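Local coordinates for regulatory protein AsnC (Escherichia coli, PDB 2CG4), which activates transcription of asnA, regulates transcription of its own gene and represses gidA expression post-transcriptionally, at residues Arg11-Ala16 with Glu44-Ala49. The protein carries 1 engineered substitution. Residues are numbered along the deposited sequence; the frame is centred on the assembly and turned at random.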
ATOM      1  N   ARG A  11      22.761  38.198  -5.015  1.00 55.22           N
ATOM      2  CA  ARG A  11      22.234  37.233  -5.971  1.00 54.67           C
ATOM      3  C   ARG A  11      23.033  37.230  -7.268  1.00 54.15           C
ATOM      4  O   ARG A  11      23.315  36.171  -7.832  1.00 55.25           O
ATOM      5  CB  ARG A  11      20.760  37.513  -6.268  1.00 54.61           C
ATOM      6  CG  ARG A  11      19.822  37.147  -5.131  1.00 55.42           C
ATOM      7  CD  ARG A  11      18.393  37.575  -5.419  1.00 57.06           C
ATOM      8  NE  ARG A  11      17.551  37.446  -4.232  1.00 60.43           N
ATOM      9  CZ  ARG A  11      17.272  38.443  -3.395  1.00 63.14           C
ATOM     10  NH1 ARG A  11      17.759  39.661  -3.612  1.00 62.48           N
ATOM     11  NH2 ARG A  11      16.500  38.226  -2.337  1.00 63.28           N
ATOM     12  N   GLY A  12      23.392  38.417  -7.744  1.00 53.08           N
ATOM     13  CA  GLY A  12      24.166  38.547  -8.973  1.00 51.01           C
ATOM     14  C   GLY A  12      25.519  37.875  -8.856  1.00 49.41           C
ATOM     15  O   GLY A  12      25.983  37.213  -9.788  1.00 50.06           O
ATOM     16  N   ILE A  13      26.152  38.046  -7.704  1.00 48.19           N
ATOM     17  CA  ILE A  13      27.431  37.406  -7.421  1.00 47.09           C
ATOM     18  C   ILE A  13      27.286  35.890  -7.387  1.00 46.72           C
ATOM     19  O   ILE A  13      28.108  35.173  -7.962  1.00 46.68           O
ATOM     20  CB  ILE A  13      28.026  37.901  -6.093  1.00 46.57           C
ATOM     21  CG1 ILE A  13      28.541  39.335  -6.253  1.00 46.68           C
ATOM     22  CG2 ILE A  13      29.142  36.977  -5.627  1.00 46.76           C
ATOM     23  CD1 ILE A  13      28.794  40.042  -4.941  1.00 46.35           C
ATOM     24  N   LEU A  14      26.233  35.414  -6.725  1.00 46.36           N
ATOM     25  CA  LEU A  14      26.002  33.981  -6.550  1.00 45.81           C
ATOM     26  C   LEU A  14      25.733  33.273  -7.876  1.00 45.32           C
ATOM     27  O   LEU A  14      26.330  32.245  -8.157  1.00 44.88           O
ATOM     28  CB  LEU A  14      24.857  33.728  -5.567  1.00 46.15           C
ATOM     29  CG  LEU A  14      25.186  33.850  -4.076  1.00 45.31           C
ATOM     30  CD1 LEU A  14      24.057  33.297  -3.228  1.00 44.16           C
ATOM     31  CD2 LEU A  14      26.500  33.171  -3.735  1.00 45.48           C
ATOM     32  N   GLU A  15      24.846  33.828  -8.693  1.00 46.29           N
ATOM     33  CA  GLU A  15      24.638  33.311 -10.042  1.00 47.75           C
ATOM     34  C   GLU A  15      25.954  33.193 -10.823  1.00 48.09           C
ATOM     35  O   GLU A  15      26.277  32.132 -11.366  1.00 48.84           O
ATOM     36  CB  GLU A  15      23.653  34.186 -10.811  1.00 48.31           C
ATOM     37  CG  GLU A  15      22.956  33.452 -11.945  1.00 52.95           C
ATOM     38  CD  GLU A  15      22.405  34.390 -13.003  1.00 58.42           C
ATOM     39  OE1 GLU A  15      22.320  33.973 -14.179  1.00 62.01           O
ATOM     40  OE2 GLU A  15      22.054  35.539 -12.659  1.00 59.54           O
ATOM     41  N   ALA A  16      26.709  34.287 -10.870  1.00 47.30           N
ATOM     42  CA  ALA A  16      28.036  34.285 -11.475  1.00 46.30           C
ATOM     43  C   ALA A  16      28.958  33.166 -10.969  1.00 46.04           C
ATOM     44  O   ALA A  16      29.504  32.413 -11.778  1.00 46.59           O
ATOM     45  CB  ALA A  16      28.694  35.635 -11.293  1.00 46.00           C
ATOM     46  N   GLU A  44      32.566  37.333   1.205  1.00 49.01           N
ATOM     47  CA  GLU A  44      33.128  36.957   2.499  1.00 50.10           C
ATOM     48  C   GLU A  44      32.073  36.952   3.602  1.00 49.32           C
ATOM     49  O   GLU A  44      32.131  36.142   4.526  1.00 49.30           O
ATOM     50  CB  GLU A  44      34.265  37.905   2.883  1.00 50.70           C
ATOM     51  CG  GLU A  44      35.503  37.210   3.434  1.00 56.89           C
ATOM     52  CD  GLU A  44      35.268  36.526   4.772  1.00 62.42           C
ATOM     53  OE1 GLU A  44      35.971  36.872   5.747  1.00 64.97           O
ATOM     54  OE2 GLU A  44      34.391  35.638   4.852  1.00 65.69           O
ATOM     55  N   LYS A  45      31.119  37.872   3.509  1.00 48.61           N
ATOM     56  CA  LYS A  45      29.983  37.873   4.423  1.00 48.78           C
ATOM     57  C   LYS A  45      29.130  36.617   4.220  1.00 47.97           C
ATOM     58  O   LYS A  45      28.783  35.938   5.184  1.00 48.34           O
ATOM     59  CB  LYS A  45      29.146  39.142   4.245  1.00 48.79           C
ATOM     60  CG  LYS A  45      29.677  40.370   4.997  1.00 50.39           C
ATOM     61  CD  LYS A  45      29.073  41.651   4.420  1.00 52.78           C
ATOM     62  CE  LYS A  45      29.810  42.903   4.883  1.00 55.83           C
ATOM     63  NZ  LYS A  45      29.407  44.114   4.097  1.00 54.33           N
ATOM     64  N   MET A  46      28.813  36.307   2.962  1.00 47.08           N
ATOM     65  CA  MET A  46      28.094  35.077   2.613  1.00 45.77           C
ATOM     66  C   MET A  46      28.805  33.796   3.057  1.00 45.53           C
ATOM     67  O   MET A  46      28.151  32.807   3.362  1.00 45.44           O
ATOM     68  CB  MET A  46      27.793  35.029   1.118  1.00 44.50           C
ATOM     69  CG  MET A  46      26.868  36.130   0.671  1.00 43.43           C
ATOM     70  SD  MET A  46      26.249  35.932  -1.008  1.00 46.31           S
ATOM     71  CE  MET A  46      27.523  36.759  -1.962  1.00 43.68           C
ATOM     72  N   LYS A  47      30.133  33.811   3.110  1.00 46.03           N
ATOM     73  CA  LYS A  47      30.867  32.676   3.671  1.00 46.98           C
ATOM     74  C   LYS A  47      30.652  32.519   5.178  1.00 47.42           C
ATOM     75  O   LYS A  47      30.378  31.413   5.647  1.00 48.50           O
ATOM     76  CB  LYS A  47      32.360  32.755   3.343  1.00 47.33           C
ATOM     77  CG  LYS A  47      32.690  32.458   1.888  1.00 47.94           C
ATOM     78  CD  LYS A  47      34.190  32.367   1.663  1.00 50.15           C
ATOM     79  CE  LYS A  47      34.559  32.877   0.276  1.00 54.68           C
ATOM     80  NZ  LYS A  47      36.008  32.664  -0.057  1.00 58.81           N
ATOM     81  N   GLN A  48      30.771  33.612   5.933  1.00 47.39           N
ATOM     82  CA  GLN A  48      30.515  33.572   7.381  1.00 47.03           C
ATOM     83  C   GLN A  48      29.031  33.352   7.718  1.00 46.75           C
ATOM     84  O   GLN A  48      28.704  32.705   8.720  1.00 46.77           O
ATOM     85  CB  GLN A  48      31.048  34.832   8.065  1.00 48.21           C
ATOM     86  N   ALA A  49      28.142  33.881   6.878  1.00 44.80           N
ATOM     87  CA  ALA A  49      26.720  33.535   6.925  1.00 43.56           C
ATOM     88  C   ALA A  49      26.470  32.033   6.757  1.00 42.97           C
ATOM     89  O   ALA A  49      25.489  31.500   7.270  1.00 43.48           O
ATOM     90  CB  ALA A  49      25.945  34.319   5.870  1.00 43.97           C
TER
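The sulfur of Met46 lies against the branched end of Leu14, close to three of its carbons at once. Met46 SD is 3.9 Å from Leu14 CG and just as near Leu14 CD2, while Leu14 CD1 stands only slightly farther from it, at 4.1 Å. No hydrogen bond joins the two segments, and the contact is one of apolar packing in which the thioether rests against the fork of the leucine rather than against a single methyl. The two side chains run past each other in opposite senses. Met46 leaves its helix facing helix 8-19 and stays extended as far as the sulfur, then bends at chi3 (-88°), and this turn swings its methyl toward Ile13, where Met46 CE meets Ile13 CG2 at 4.0 Å and approaches Leu14 CD2 at 4.1 Å. With CG1 of Ile13 beside the backbone N (chi1 -73°), CG2 is left anti to that N and faces Met46, and the CB of Ile13 already points at helix 36-49. Leu14 CB does not, but its branched end reaches across. The long methionine thus bridges backbones that stay well apart, with the CA atoms of Leu14 and Met46 separated by 9.5 Å, and it supplies more than half of the 128 Å² buried here. All three residues are buried. The contact ties the first helix of the AsnC-type helix-turn-helix domain, 8-19, to the C-terminal part of helix 36-49, most of which falls within the predicted DNA-binding motif. Ile13 also packs on Arg42 and Val43 of helix 36-49. Ile52 of strand 52-59 touches both Leu14 and Met46 and is backbone-hydrogen-bonded to Met46, while Ile57 of a second subunit packs on Leu14.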